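Local coordinates for protein citrate synthase (Thermotoga maritima, PDB 2P2W) that probably catalyses the condensation of oxaloacetate with acetyl-CoA and water to give citrate and CoA in the tricarboxylic acid cycle, at residues G79-L84 with K136-P141; F151-M154 with E158-E161; Q176-S181 with T330-E335; G208-G213 with K242-G247; E223-E228 with S281-Y286. All blocks are in the same frame, centred on the assembly; numbering follows the deposited sequence.

Overall arrangement
The five contacts tie together parts of one largely helical chain of a two-subunit enzyme. Interactions 1 and 2 are neighbours, 18 Å between centres, and touch where I139 and P141 pack on Y153 and M154; both lie away from the predicted active-site residues H250 and D300. Interactions 3 and 4 border that site, meeting where S181 and A180 contact H211; D177 and K244 each have side chains about 8 Å from that of H250, and bound citrate lies near both contacts. Interaction 5, centred 16 Å from interaction 4, joins it through the salt bridge R243 NH2 to E224 OE1 (2.8 Å). Interactions 1, 3 and 4 also touch the second subunit.

Interaction 1: G79-L84 with K136-P141; sequences GILYHL and KELIRP
At the C-terminal end of helix 75-81, L81 and Y82 meet L138 of the loop that carries the chain from helix 110-133 to helix 147-156. The backbones stay well apart, with Y82 CA and L138 CA 11.1 Å from each other, and the long tyrosine reaches across to the leucine. With CG anti to the carbonyl carbon (chi1 -81°), the Y82 ring carries its hydroxyl toward L138, and the two side chains come from opposite directions. Y82 OH lies 3.3 Å from L138 CG and 3.5 Å from L138 CD1, against the branch point of the leucine. L81 adds a looser apolar touch, L81 CD2 to L138 CD2 at 4.4 Å. Besides touching the leucine, the hydroxyl is hydrogen-bonded to a water at the ring edge, in the ring plane and 3.1 Å from Y82 OH. The same water donates to K136 O at 2.6 Å, so that the two segments are linked by hydrogen bonds through it and not directly.

The helix ends here in a type I beta turn from L81 to L84, closed by L84 N to L81 O. The imidazole of H83 folds back over this end, and H83 ND1 donates to G79 O at 2.7 Å with the acceptor close to the ring plane. Y132 of helix 110-133 meets the Y82 ring steeply, its plane at about 85°, while its hydroxyl bonds L84 O. Across the dimer interface H83 stacks on H83 of the second subunit, and I80 packs on L84 of that subunit.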
# COMPACT_ATOMS: atom_id res chain seq x y z
N GLY A 79 0.90 19.13 -16.48
CA GLY A 79 1.13 18.62 -17.81
C GLY A 79 0.62 17.19 -17.95
O GLY A 79 0.01 16.83 -18.96
N ILE A 80 0.86 16.39 -16.92
CA ILE A 80 0.42 15.00 -16.90
C ILE A 80 -1.11 14.90 -16.86
O ILE A 80 -1.70 14.05 -17.51
CB ILE A 80 1.01 14.26 -15.68
CG1 ILE A 80 2.49 13.97 -15.93
CG2 ILE A 80 0.23 12.99 -15.40
CD1 ILE A 80 3.35 14.04 -14.68
N LEU A 81 -1.73 15.78 -16.08
CA LEU A 81 -3.19 15.79 -15.94
C LEU A 81 -3.93 15.79 -17.27
O LEU A 81 -4.85 14.99 -17.48
CB LEU A 81 -3.64 17.02 -15.14
CG LEU A 81 -5.15 17.23 -15.03
CD1 LEU A 81 -5.77 16.12 -14.20
CD2 LEU A 81 -5.45 18.58 -14.41
N TYR A 82 -3.51 16.67 -18.17
CA TYR A 82 -4.19 16.82 -19.46
C TYR A 82 -3.93 15.66 -20.45
O TYR A 82 -4.39 15.67 -21.59
CB TYR A 82 -3.80 18.17 -20.07
CG TYR A 82 -4.62 19.26 -19.45
CD1 TYR A 82 -5.95 19.42 -19.80
CD2 TYR A 82 -4.06 20.11 -18.49
CE1 TYR A 82 -6.73 20.39 -19.18
CE2 TYR A 82 -4.83 21.08 -17.88
CZ TYR A 82 -6.17 21.23 -18.22
OH TYR A 82 -6.95 22.19 -17.60
N HIS A 83 -3.15 14.65 -20.00
CA HIS A 83 -2.91 13.49 -20.86
C HIS A 83 -3.48 12.20 -20.23
O HIS A 83 -3.26 11.10 -20.71
CB HIS A 83 -1.39 13.32 -21.08
CG HIS A 83 -0.84 14.47 -21.91
ND1 HIS A 83 -0.21 15.54 -21.36
CD2 HIS A 83 -0.84 14.62 -23.31
CE1 HIS A 83 0.12 16.33 -22.41
NE2 HIS A 83 -0.25 15.81 -23.58
N LEU A 84 -4.20 12.39 -19.10
CA LEU A 84 -4.81 11.23 -18.41
C LEU A 84 -6.21 10.93 -18.95
O LEU A 84 -6.88 11.79 -19.50
CB LEU A 84 -4.99 11.58 -16.94
CG LEU A 84 -3.73 11.68 -16.08
CD1 LEU A 84 -4.09 12.08 -14.65
CD2 LEU A 84 -2.96 10.36 -15.97
N LYS A 136 -14.12 21.37 -18.10
CA LYS A 136 -14.28 22.72 -17.58
C LYS A 136 -12.94 23.35 -17.27
O LYS A 136 -11.94 22.65 -17.07
CB LYS A 136 -15.12 22.69 -16.30
CG LYS A 136 -16.56 22.25 -16.50
CD LYS A 136 -17.38 22.53 -15.25
CE LYS A 136 -18.87 22.40 -15.53
NZ LYS A 136 -19.67 23.14 -14.52
N GLU A 137 -12.90 24.68 -17.24
CA GLU A 137 -11.66 25.39 -16.94
C GLU A 137 -11.30 25.16 -15.48
O GLU A 137 -12.18 25.10 -14.62
CB GLU A 137 -11.82 26.89 -17.19
CG GLU A 137 -11.99 27.28 -18.66
CD GLU A 137 -10.84 26.78 -19.53
OE1 GLU A 137 -9.75 27.40 -19.49
OE2 GLU A 137 -11.02 25.78 -20.25
N LEU A 138 -10.01 25.01 -15.20
CA LEU A 138 -9.57 24.80 -13.83
C LEU A 138 -9.85 26.05 -13.00
O LEU A 138 -9.85 27.17 -13.52
CB LEU A 138 -8.06 24.52 -13.78
CG LEU A 138 -7.52 23.29 -14.51
CD1 LEU A 138 -6.01 23.23 -14.35
CD2 LEU A 138 -8.16 22.03 -13.96
N ILE A 139 -10.12 25.84 -11.72
CA ILE A 139 -10.35 26.95 -10.80
C ILE A 139 -9.22 26.83 -9.79
O ILE A 139 -9.21 25.92 -8.97
CB ILE A 139 -11.72 26.84 -10.09
CG1 ILE A 139 -12.84 27.05 -11.11
CG2 ILE A 139 -11.81 27.89 -8.98
CD1 ILE A 139 -14.25 26.85 -10.55
N ARG A 140 -8.26 27.75 -9.89
CA ARG A 140 -7.08 27.74 -9.03
C ARG A 140 -7.43 27.92 -7.55
O ARG A 140 -8.42 28.54 -7.19
CB ARG A 140 -6.15 28.86 -9.49
CG ARG A 140 -5.79 28.75 -10.98
CD ARG A 140 -4.71 27.70 -11.24
NE ARG A 140 -4.50 27.53 -12.68
CZ ARG A 140 -3.44 26.80 -13.06
NH1 ARG A 140 -2.63 26.27 -12.15
NH2 ARG A 140 -3.20 26.61 -14.36
N PRO A 141 -6.58 27.37 -6.66
CA PRO A 141 -6.81 27.48 -5.22
C PRO A 141 -6.80 28.96 -4.83
O PRO A 141 -6.00 29.74 -5.35
CB PRO A 141 -5.62 26.74 -4.62
CG PRO A 141 -5.24 25.76 -5.69
CD PRO A 141 -5.38 26.57 -6.95
O HOH W 1 -9.92 21.65 -18.45

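Interaction 2: F151-M154 with E158-E161; sequences FYYM and ERNE
Y152 and Y153, from the last turns of helix 147-156, receive the extended chain of E158-E161 as it doubles back along the helix toward helix 163-173. This helix-loop-helix connection lies at the protein surface, and the two tyrosine rings, inclined to each other, flank the returning chain. Each has CG anti to its backbone nitrogen (chi1 -163° in both), which swings the rings to the side where the loop returns.

E158 comes first, and its backbone does most of the work. Its amide nitrogen approaches the Y153 ring at a slant, E158 N to Y153 CD1 being 3.5 Å. Its carbonyl oxygen turns to the other tyrosine and meets the rim of the ring in the ring plane, E158 O to Y152 CD2 at 3.1 Å. That oxygen has no hydrogen-bond partner in the model, and the weakly positive ring hydrogens are probably a mild substitute. The carboxylate-bearing chain leads outward, brushing Y152 CE2 with E158 CG at 4.3 Å.

R159 contributes its aliphatic stem, R159 CG lying 4.0 Å from Y153 CD1. Farther out the chain bends, and its guanidinium makes a long, weak ion pair with E149. The Y153 ring has a cation of its own in R142, through a cation-pi contact.

N160 comes next, at the entrance to helix 163-173. Its amide plane is inclined 48° to the Y152 ring, and N160 CB sits 4.1 Å from Y152 OH. Asparagine suits this place because its short amide can turn back on the chain in an Asx turn, in which N160 OD1 accepts the hydrogen bond from the backbone nitrogen of K162.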
# COMPACT_ATOMS: atom_id res chain seq x y z
N PHE A 151 -11.94 23.89 -1.26
CA PHE A 151 -12.20 22.66 -2.00
C PHE A 151 -13.52 22.81 -2.73
O PHE A 151 -13.63 22.53 -3.92
CB PHE A 151 -12.25 21.46 -1.05
CG PHE A 151 -12.67 20.19 -1.72
CD1 PHE A 151 -12.11 19.80 -2.93
CD2 PHE A 151 -13.63 19.37 -1.14
CE1 PHE A 151 -12.49 18.62 -3.56
CE2 PHE A 151 -14.03 18.17 -1.76
CZ PHE A 151 -13.45 17.80 -2.97
N TYR A 152 -14.53 23.27 -2.00
CA TYR A 152 -15.86 23.44 -2.57
C TYR A 152 -15.82 24.44 -3.73
O TYR A 152 -16.49 24.24 -4.75
CB TYR A 152 -16.82 23.92 -1.49
CG TYR A 152 -18.28 23.76 -1.86
CD1 TYR A 152 -18.96 22.57 -1.59
CD2 TYR A 152 -18.97 24.80 -2.48
CE1 TYR A 152 -20.31 22.42 -1.93
CE2 TYR A 152 -20.31 24.66 -2.82
CZ TYR A 152 -20.97 23.48 -2.54
OH TYR A 152 -22.30 23.36 -2.87
N TYR A 153 -15.03 25.49 -3.58
CA TYR A 153 -14.94 26.50 -4.63
C TYR A 153 -14.20 26.01 -5.87
O TYR A 153 -14.59 26.34 -6.99
CB TYR A 153 -14.28 27.78 -4.09
CG TYR A 153 -14.51 28.98 -4.97
CD1 TYR A 153 -15.67 29.75 -4.83
CD2 TYR A 153 -13.63 29.30 -6.00
CE1 TYR A 153 -15.93 30.82 -5.68
CE2 TYR A 153 -13.88 30.37 -6.86
CZ TYR A 153 -15.04 31.12 -6.69
OH TYR A 153 -15.31 32.17 -7.55
N MET A 154 -13.13 25.24 -5.69
CA MET A 154 -12.38 24.72 -6.83
C MET A 154 -13.23 23.70 -7.58
O MET A 154 -13.01 23.44 -8.76
CB MET A 154 -11.07 24.05 -6.39
CG MET A 154 -10.04 25.00 -5.79
SD MET A 154 -8.47 24.15 -5.52
CE MET A 154 -8.98 22.75 -4.51
N GLU A 158 -18.32 28.22 -6.46
CA GLU A 158 -19.27 28.97 -5.64
C GLU A 158 -19.14 28.59 -4.17
O GLU A 158 -18.55 27.56 -3.83
CB GLU A 158 -20.70 28.70 -6.12
CG GLU A 158 -21.08 27.24 -6.15
CD GLU A 158 -22.38 26.98 -6.90
OE1 GLU A 158 -22.98 27.95 -7.41
OE2 GLU A 158 -22.81 25.81 -6.97
N ARG A 159 -19.67 29.44 -3.29
CA ARG A 159 -19.62 29.19 -1.86
C ARG A 159 -21.02 29.06 -1.30
O ARG A 159 -21.91 29.84 -1.63
CB ARG A 159 -18.85 30.30 -1.14
CG ARG A 159 -17.35 30.11 -1.21
CD ARG A 159 -16.64 30.84 -0.09
NE ARG A 159 -16.52 32.27 -0.35
CZ ARG A 159 -16.10 33.15 0.55
NH1 ARG A 159 -15.77 32.73 1.77
NH2 ARG A 159 -16.00 34.43 0.24
N ASN A 160 -21.21 28.07 -0.43
CA ASN A 160 -22.51 27.79 0.15
C ASN A 160 -22.39 27.38 1.62
O ASN A 160 -21.36 26.87 2.06
CB ASN A 160 -23.17 26.67 -0.66
CG ASN A 160 -24.55 26.33 -0.16
OD1 ASN A 160 -24.72 25.90 0.98
ND2 ASN A 160 -25.56 26.52 -1.01
N GLU A 161 -23.47 27.60 2.37
CA GLU A 161 -23.52 27.26 3.79
C GLU A 161 -23.33 25.77 4.03
O GLU A 161 -22.89 25.35 5.11
CB GLU A 161 -24.86 27.70 4.38
CG GLU A 161 -25.04 27.39 5.85
CD GLU A 161 -26.48 27.56 6.31
OE1 GLU A 161 -27.40 27.24 5.52
OE2 GLU A 161 -26.69 28.01 7.45

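Interaction 3: Q176-S181 with T330-E335; sequences QDINAS and TAHVIE
The methyl end of I178 comes obliquely against one corner of the H332 imidazole, with I178 CD1 3.7 Å from H332 CE1 and 3.8 Å from H332 ND1. Chi1 of I178 (-39°) sets CG1 beside the backbone nitrogen, and the turn at chi2 (-59°) then brings CD1 to the ring. The neighbouring corner of the imidazole faces backbone: H332 NE2 stands 3.8 Å from D177 O, too far for a bond, and spends its hydrogen bond on E175. Histidine thus offers a carbon corner to isoleucine and a nitrogen to a carboxylate within one buried ring.

The imidazole projects from helix 317-337 against the loop that starts helix 180-189, whose N-cap is N179. There N179 OD1 accepts from T182 N and, at 2.8 Å, from S181 OG, while N179 ND2 donates to Q176 O at 3.1 Å, fixing the amide at both ends. With an alanine in place of H332, E175 would probably lose its ring partner and the I178 methyl the surface it rests on. D177 points its carboxylate to T346 and S347 of the second subunit, and Q176 NE2 bonds a citrate that probably came from the crystallisation liquor.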
# COMPACT_ATOMS: atom_id res chain seq x y z
N GLN A 176 -9.12 7.13 13.18
CA GLN A 176 -9.75 6.07 13.97
C GLN A 176 -8.90 4.83 14.24
O GLN A 176 -9.18 3.73 13.75
CB GLN A 176 -11.10 5.63 13.37
CG GLN A 176 -11.83 4.69 14.35
CD GLN A 176 -13.32 4.64 14.15
OE1 GLN A 176 -14.07 5.47 14.66
NE2 GLN A 176 -13.77 3.65 13.38
N ASP A 177 -7.85 5.02 15.03
CA ASP A 177 -6.99 3.93 15.44
C ASP A 177 -6.36 3.14 14.28
O ASP A 177 -6.08 3.70 13.22
CB ASP A 177 -7.79 2.99 16.37
CG ASP A 177 -6.90 2.15 17.27
OD1 ASP A 177 -5.98 2.71 17.90
OD2 ASP A 177 -7.14 0.93 17.35
N ILE A 178 -6.16 1.84 14.48
CA ILE A 178 -5.53 1.02 13.46
C ILE A 178 -6.47 0.27 12.52
O ILE A 178 -6.50 -0.96 12.50
CB ILE A 178 -4.54 0.02 14.10
CG1 ILE A 178 -3.81 0.69 15.27
CG2 ILE A 178 -3.53 -0.45 13.07
CD1 ILE A 178 -3.01 1.95 14.89
N ASN A 179 -7.22 1.03 11.74
CA ASN A 179 -8.14 0.45 10.77
C ASN A 179 -7.28 -0.08 9.62
O ASN A 179 -6.08 0.16 9.58
CB ASN A 179 -9.12 1.52 10.28
CG ASN A 179 -8.42 2.78 9.83
OD1 ASN A 179 -7.95 2.87 8.70
ND2 ASN A 179 -8.33 3.76 10.73
N ALA A 180 -7.90 -0.80 8.69
CA ALA A 180 -7.16 -1.39 7.57
C ALA A 180 -6.25 -0.43 6.79
O ALA A 180 -5.11 -0.78 6.50
CB ALA A 180 -8.12 -2.09 6.62
N SER A 181 -6.74 0.75 6.44
CA SER A 181 -5.91 1.68 5.67
C SER A 181 -4.77 2.27 6.51
O SER A 181 -3.65 2.41 6.03
CB SER A 181 -6.77 2.81 5.05
OG SER A 181 -7.40 3.61 6.03
N THR A 330 -1.02 9.96 8.32
CA THR A 330 0.29 10.57 8.52
C THR A 330 0.65 10.73 10.00
O THR A 330 1.81 10.54 10.37
CB THR A 330 0.39 11.94 7.80
OG1 THR A 330 -0.65 12.81 8.24
CG2 THR A 330 0.27 11.75 6.29
N ALA A 331 -0.33 11.06 10.83
CA ALA A 331 -0.08 11.22 12.27
C ALA A 331 0.45 9.89 12.82
O ALA A 331 1.43 9.85 13.57
CB ALA A 331 -1.37 11.61 12.99
N HIS A 332 -0.19 8.79 12.42
CA HIS A 332 0.22 7.46 12.86
C HIS A 332 1.60 7.08 12.34
O HIS A 332 2.43 6.58 13.09
CB HIS A 332 -0.81 6.42 12.43
CG HIS A 332 -1.92 6.25 13.41
ND1 HIS A 332 -1.78 5.51 14.57
CD2 HIS A 332 -3.18 6.75 13.44
CE1 HIS A 332 -2.90 5.58 15.27
NE2 HIS A 332 -3.76 6.33 14.61
N VAL A 333 1.85 7.31 11.06
CA VAL A 333 3.16 6.99 10.48
C VAL A 333 4.26 7.70 11.29
O VAL A 333 5.23 7.07 11.72
CB VAL A 333 3.25 7.42 8.99
CG1 VAL A 333 4.69 7.32 8.50
CG2 VAL A 333 2.34 6.53 8.14
N ILE A 334 4.08 9.00 11.50
CA ILE A 334 5.04 9.81 12.25
C ILE A 334 5.28 9.25 13.65
O ILE A 334 6.43 9.09 14.07
CB ILE A 334 4.54 11.27 12.39
CG1 ILE A 334 4.52 11.95 11.02
CG2 ILE A 334 5.45 12.03 13.35
CD1 ILE A 334 3.73 13.24 10.98
N GLU A 335 4.20 8.97 14.37
CA GLU A 335 4.30 8.43 15.72
C GLU A 335 5.00 7.08 15.72
O GLU A 335 5.96 6.87 16.47
CB GLU A 335 2.90 8.27 16.33
CG GLU A 335 2.90 7.77 17.77
CD GLU A 335 1.50 7.55 18.31
OE1 GLU A 335 0.79 6.66 17.78
OE2 GLU A 335 1.10 8.26 19.27

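Interaction 4: G208-G213 with K242-G247; sequences GPLHGG and KRKIMG
A type I beta turn from G208 to H211 presents P209 and L210 to the irregular chain K242-G247, with P209 CA 8.1 Å from M246 CA. The thioether of M246 does the touching: M246 SD lies 3.5 Å from P209 O, and M246 CE packs on P209 CB at 4.0 Å. A bend at chi2 (-73°) carries sulfur and methyl over to the proline, and the slender methionine also fits against helix 214-225. L210 CD2 meets the aliphatic stem of K244 at CG, 4.4 Å away. A water links the polar groups, donating to L210 O at 2.8 Å and weakly accepting from K244 NZ at 3.3 Å. The K244 side chain also lies about 3 Å from a bound citrate.

Glycines suit both bends: a CB on G213 would collide with G208 O, and G247 has a positive phi of 89°. P209 also packs on T191 of the second subunit. H211 ND1 makes a weak hydrogen bond to a citrate probably from the crystallisation liquor, and the M246 side chain lies about 7 Å from that of D300, a predicted active-site residue, consistent with the glycine-rich GPLHGG loop lining the active-site cleft of citrate synthases.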
# COMPACT_ATOMS: atom_id res chain seq x y z
N GLY A 208 -11.20 -0.37 -0.85
CA GLY A 208 -11.94 -1.62 -0.78
C GLY A 208 -13.37 -1.50 -0.25
O GLY A 208 -13.64 -0.70 0.64
N PRO A 209 -14.30 -2.31 -0.79
CA PRO A 209 -15.71 -2.33 -0.42
C PRO A 209 -15.93 -2.75 1.05
O PRO A 209 -16.95 -2.46 1.66
CB PRO A 209 -16.44 -3.31 -1.35
CG PRO A 209 -15.38 -4.19 -2.00
CD PRO A 209 -14.08 -3.27 -1.87
N LEU A 210 -14.95 -3.50 1.58
CA LEU A 210 -15.02 -3.90 2.99
C LEU A 210 -14.41 -2.85 3.92
O LEU A 210 -14.23 -3.05 5.12
CB LEU A 210 -14.28 -5.23 3.15
CG LEU A 210 -15.00 -6.40 2.48
CD1 LEU A 210 -14.48 -7.76 2.96
CD2 LEU A 210 -16.50 -6.40 2.76
N HIS A 211 -14.02 -1.72 3.31
CA HIS A 211 -13.47 -0.62 4.10
C HIS A 211 -14.12 0.71 3.68
O HIS A 211 -15.33 0.86 3.67
CB HIS A 211 -11.95 -0.56 3.87
CG HIS A 211 -11.27 0.33 4.89
ND1 HIS A 211 -11.90 0.87 5.96
CD2 HIS A 211 -9.92 0.69 4.94
CE1 HIS A 211 -10.95 1.54 6.65
NE2 HIS A 211 -9.75 1.44 6.06
N GLY A 212 -13.30 1.72 3.33
CA GLY A 212 -13.91 3.00 2.96
C GLY A 212 -14.83 2.90 1.72
O GLY A 212 -15.79 3.63 1.57
N GLY A 213 -14.47 1.98 0.83
CA GLY A 213 -15.22 1.81 -0.41
C GLY A 213 -16.68 1.46 -0.21
O GLY A 213 -17.48 1.56 -1.14
N LYS A 242 -26.20 -14.64 2.60
CA LYS A 242 -24.98 -14.32 3.32
C LYS A 242 -24.29 -13.16 2.60
O LYS A 242 -23.07 -13.13 2.45
CB LYS A 242 -24.05 -15.53 3.37
CG LYS A 242 -24.60 -16.69 4.21
CD LYS A 242 -23.59 -17.83 4.31
CE LYS A 242 -24.07 -18.91 5.27
NZ LYS A 242 -22.93 -19.73 5.78
N ARG A 243 -25.10 -12.20 2.14
CA ARG A 243 -24.59 -11.03 1.45
C ARG A 243 -24.29 -9.95 2.49
O ARG A 243 -25.10 -9.70 3.38
CB ARG A 243 -25.63 -10.51 0.45
CG ARG A 243 -25.24 -9.19 -0.23
CD ARG A 243 -26.30 -8.73 -1.21
NE ARG A 243 -26.09 -7.34 -1.62
CZ ARG A 243 -26.86 -6.68 -2.48
NH1 ARG A 243 -27.90 -7.29 -3.04
NH2 ARG A 243 -26.59 -5.42 -2.78
N LYS A 244 -23.13 -9.32 2.36
CA LYS A 244 -22.73 -8.28 3.30
C LYS A 244 -23.57 -7.03 3.10
O LYS A 244 -23.64 -6.50 1.99
CB LYS A 244 -21.24 -7.95 3.10
CG LYS A 244 -20.82 -6.57 3.58
CD LYS A 244 -20.71 -6.47 5.08
CE LYS A 244 -19.97 -5.21 5.50
NZ LYS A 244 -18.95 -5.46 6.55
N ILE A 245 -24.22 -6.56 4.16
CA ILE A 245 -25.03 -5.35 4.09
C ILE A 245 -24.09 -4.15 4.27
O ILE A 245 -23.57 -3.92 5.36
CB ILE A 245 -26.12 -5.33 5.18
CG1 ILE A 245 -27.06 -6.53 5.00
CG2 ILE A 245 -26.90 -4.02 5.12
CD1 ILE A 245 -28.11 -6.67 6.09
N MET A 246 -23.87 -3.40 3.19
CA MET A 246 -22.98 -2.25 3.22
C MET A 246 -23.48 -1.15 4.17
O MET A 246 -24.67 -0.91 4.28
CB MET A 246 -22.84 -1.69 1.80
CG MET A 246 -22.15 -2.63 0.83
SD MET A 246 -20.36 -2.77 1.13
CE MET A 246 -19.99 -4.31 0.26
N GLY A 247 -22.55 -0.48 4.84
CA GLY A 247 -22.94 0.58 5.76
C GLY A 247 -23.22 0.09 7.17
O GLY A 247 -23.51 0.89 8.05
O HOH W 2 -15.71 -4.94 6.59

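Interaction 5: E223-E228 with S281-Y286; sequences EEIGSE and SKLEEY
E228 and K282 form the tighter half of this contact, pressing carbon on carbon where the backbones come to 5.7 Å between E228 CA and K282 CA. Their chains cross at nearly a right angle. E228 CB rests 3.6 Å from K282 CG, and E228 CG lies 3.8 Å from K282 CB. K282 CG also touches the backbone, 3.6 Å from E228 O. Deeper in, I225 and L283 cross almost perpendicularly too, but meet through a single pair of methyls, I225 CD1 to L283 CD2 at 4.0 Å. Both are buried, and branched aliphatic side chains suit a place walled by F234, V235 and F248.

On the solvent side the packing gives way to separate ionic pairs. Although glutamate and lysine are neighbours, they do not pair their charges: E228 bends at chi2 (91°) and sends OE1 to a salt bridge with K275, while K282 reaches along its own helix to E285. K282 NZ lies 2.8 Å from E285 OE1, on the syn side of the carboxylate and 17° out of its plane. Long, flexible chains serve well here, their methylenes packing and their charged ends turned apart. Replacing K282 by an alanine removes the CG and CD methylenes packed on E228 CB and would probably leave the E285 carboxylate without this mate.

G226, with a phi of 88°, ends helix 214-225 in a conformation natural to glycine and turns the chain toward E228. The contact thereby sets the end of helix 214-225 against the side of helix 275-289, with helix 231-241 packing on both through F234 on I225 and V235 on L283.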
# COMPACT_ATOMS: atom_id res chain seq x y z
N GLU A 223 -30.74 2.17 -3.48
CA GLU A 223 -31.60 2.22 -4.65
C GLU A 223 -32.10 0.83 -5.01
O GLU A 223 -33.24 0.66 -5.48
CB GLU A 223 -30.84 2.88 -5.82
CG GLU A 223 -30.79 4.40 -5.62
CD GLU A 223 -29.66 5.11 -6.36
OE1 GLU A 223 -28.76 4.44 -6.90
OE2 GLU A 223 -29.67 6.36 -6.36
N GLU A 224 -31.27 -0.18 -4.76
CA GLU A 224 -31.64 -1.56 -5.03
C GLU A 224 -32.82 -1.93 -4.12
O GLU A 224 -33.73 -2.65 -4.53
CB GLU A 224 -30.46 -2.50 -4.73
CG GLU A 224 -30.65 -3.90 -5.27
CD GLU A 224 -29.59 -4.87 -4.76
OE1 GLU A 224 -28.42 -4.46 -4.63
OE2 GLU A 224 -29.94 -6.04 -4.51
N ILE A 225 -32.78 -1.43 -2.89
CA ILE A 225 -33.86 -1.69 -1.94
C ILE A 225 -35.11 -0.97 -2.46
O ILE A 225 -36.22 -1.49 -2.41
CB ILE A 225 -33.51 -1.17 -0.53
CG1 ILE A 225 -32.27 -1.91 -0.00
CG2 ILE A 225 -34.68 -1.37 0.41
CD1 ILE A 225 -31.73 -1.37 1.31
N GLY A 226 -34.90 0.25 -2.97
CA GLY A 226 -35.99 1.01 -3.55
C GLY A 226 -36.81 1.90 -2.64
O GLY A 226 -37.03 3.07 -2.97
N SER A 227 -37.28 1.36 -1.52
CA SER A 227 -38.08 2.16 -0.60
C SER A 227 -38.15 1.53 0.77
O SER A 227 -37.75 0.38 0.96
CB SER A 227 -39.50 2.33 -1.13
OG SER A 227 -40.24 1.14 -0.95
N GLU A 228 -38.69 2.29 1.71
CA GLU A 228 -38.84 1.85 3.08
C GLU A 228 -39.72 0.60 3.18
O GLU A 228 -39.56 -0.20 4.09
CB GLU A 228 -39.47 2.96 3.94
CG GLU A 228 -38.72 4.28 3.92
CD GLU A 228 -39.20 5.23 2.82
OE1 GLU A 228 -39.17 4.85 1.64
OE2 GLU A 228 -39.59 6.37 3.16
N SER A 281 -32.41 5.29 6.77
CA SER A 281 -32.94 5.40 8.12
C SER A 281 -33.84 4.21 8.43
O SER A 281 -33.82 3.67 9.54
CB SER A 281 -33.73 6.71 8.26
OG SER A 281 -34.02 6.97 9.62
N LYS A 282 -34.64 3.80 7.44
CA LYS A 282 -35.54 2.67 7.62
C LYS A 282 -34.74 1.37 7.76
O LYS A 282 -35.11 0.47 8.51
CB LYS A 282 -36.50 2.56 6.44
CG LYS A 282 -37.60 1.52 6.62
CD LYS A 282 -38.49 1.88 7.81
CE LYS A 282 -39.74 1.02 7.83
NZ LYS A 282 -40.65 1.43 8.93
N LEU A 283 -33.64 1.29 7.02
CA LEU A 283 -32.78 0.10 7.06
C LEU A 283 -32.22 -0.04 8.48
O LEU A 283 -32.18 -1.14 9.04
CB LEU A 283 -31.65 0.24 6.04
CG LEU A 283 -30.69 -0.94 5.86
CD1 LEU A 283 -31.47 -2.21 5.55
CD2 LEU A 283 -29.71 -0.61 4.73
N GLU A 284 -31.78 1.07 9.06
CA GLU A 284 -31.24 1.05 10.41
C GLU A 284 -32.34 0.63 11.39
O GLU A 284 -32.11 -0.20 12.27
CB GLU A 284 -30.72 2.43 10.82
CG GLU A 284 -30.47 2.55 12.31
CD GLU A 284 -29.97 3.91 12.72
OE1 GLU A 284 -29.56 4.69 11.84
OE2 GLU A 284 -29.99 4.20 13.94
N GLU A 285 -33.52 1.21 11.23
CA GLU A 285 -34.64 0.89 12.11
C GLU A 285 -34.93 -0.60 12.14
O GLU A 285 -35.09 -1.19 13.20
CB GLU A 285 -35.91 1.63 11.69
CG GLU A 285 -37.07 1.44 12.66
CD GLU A 285 -38.40 1.93 12.11
OE1 GLU A 285 -38.95 1.26 11.21
OE2 GLU A 285 -38.88 2.99 12.57
N TYR A 286 -35.00 -1.21 10.96
CA TYR A 286 -35.31 -2.62 10.87
C TYR A 286 -34.22 -3.52 11.44
O TYR A 286 -34.50 -4.46 12.20
CB TYR A 286 -35.59 -3.02 9.42
CG TYR A 286 -35.89 -4.49 9.27
CD1 TYR A 286 -37.20 -4.97 9.40
CD2 TYR A 286 -34.87 -5.42 9.06
CE1 TYR A 286 -37.48 -6.33 9.33
CE2 TYR A 286 -35.14 -6.79 9.00
CZ TYR A 286 -36.45 -7.23 9.13
OH TYR A 286 -36.73 -8.58 9.08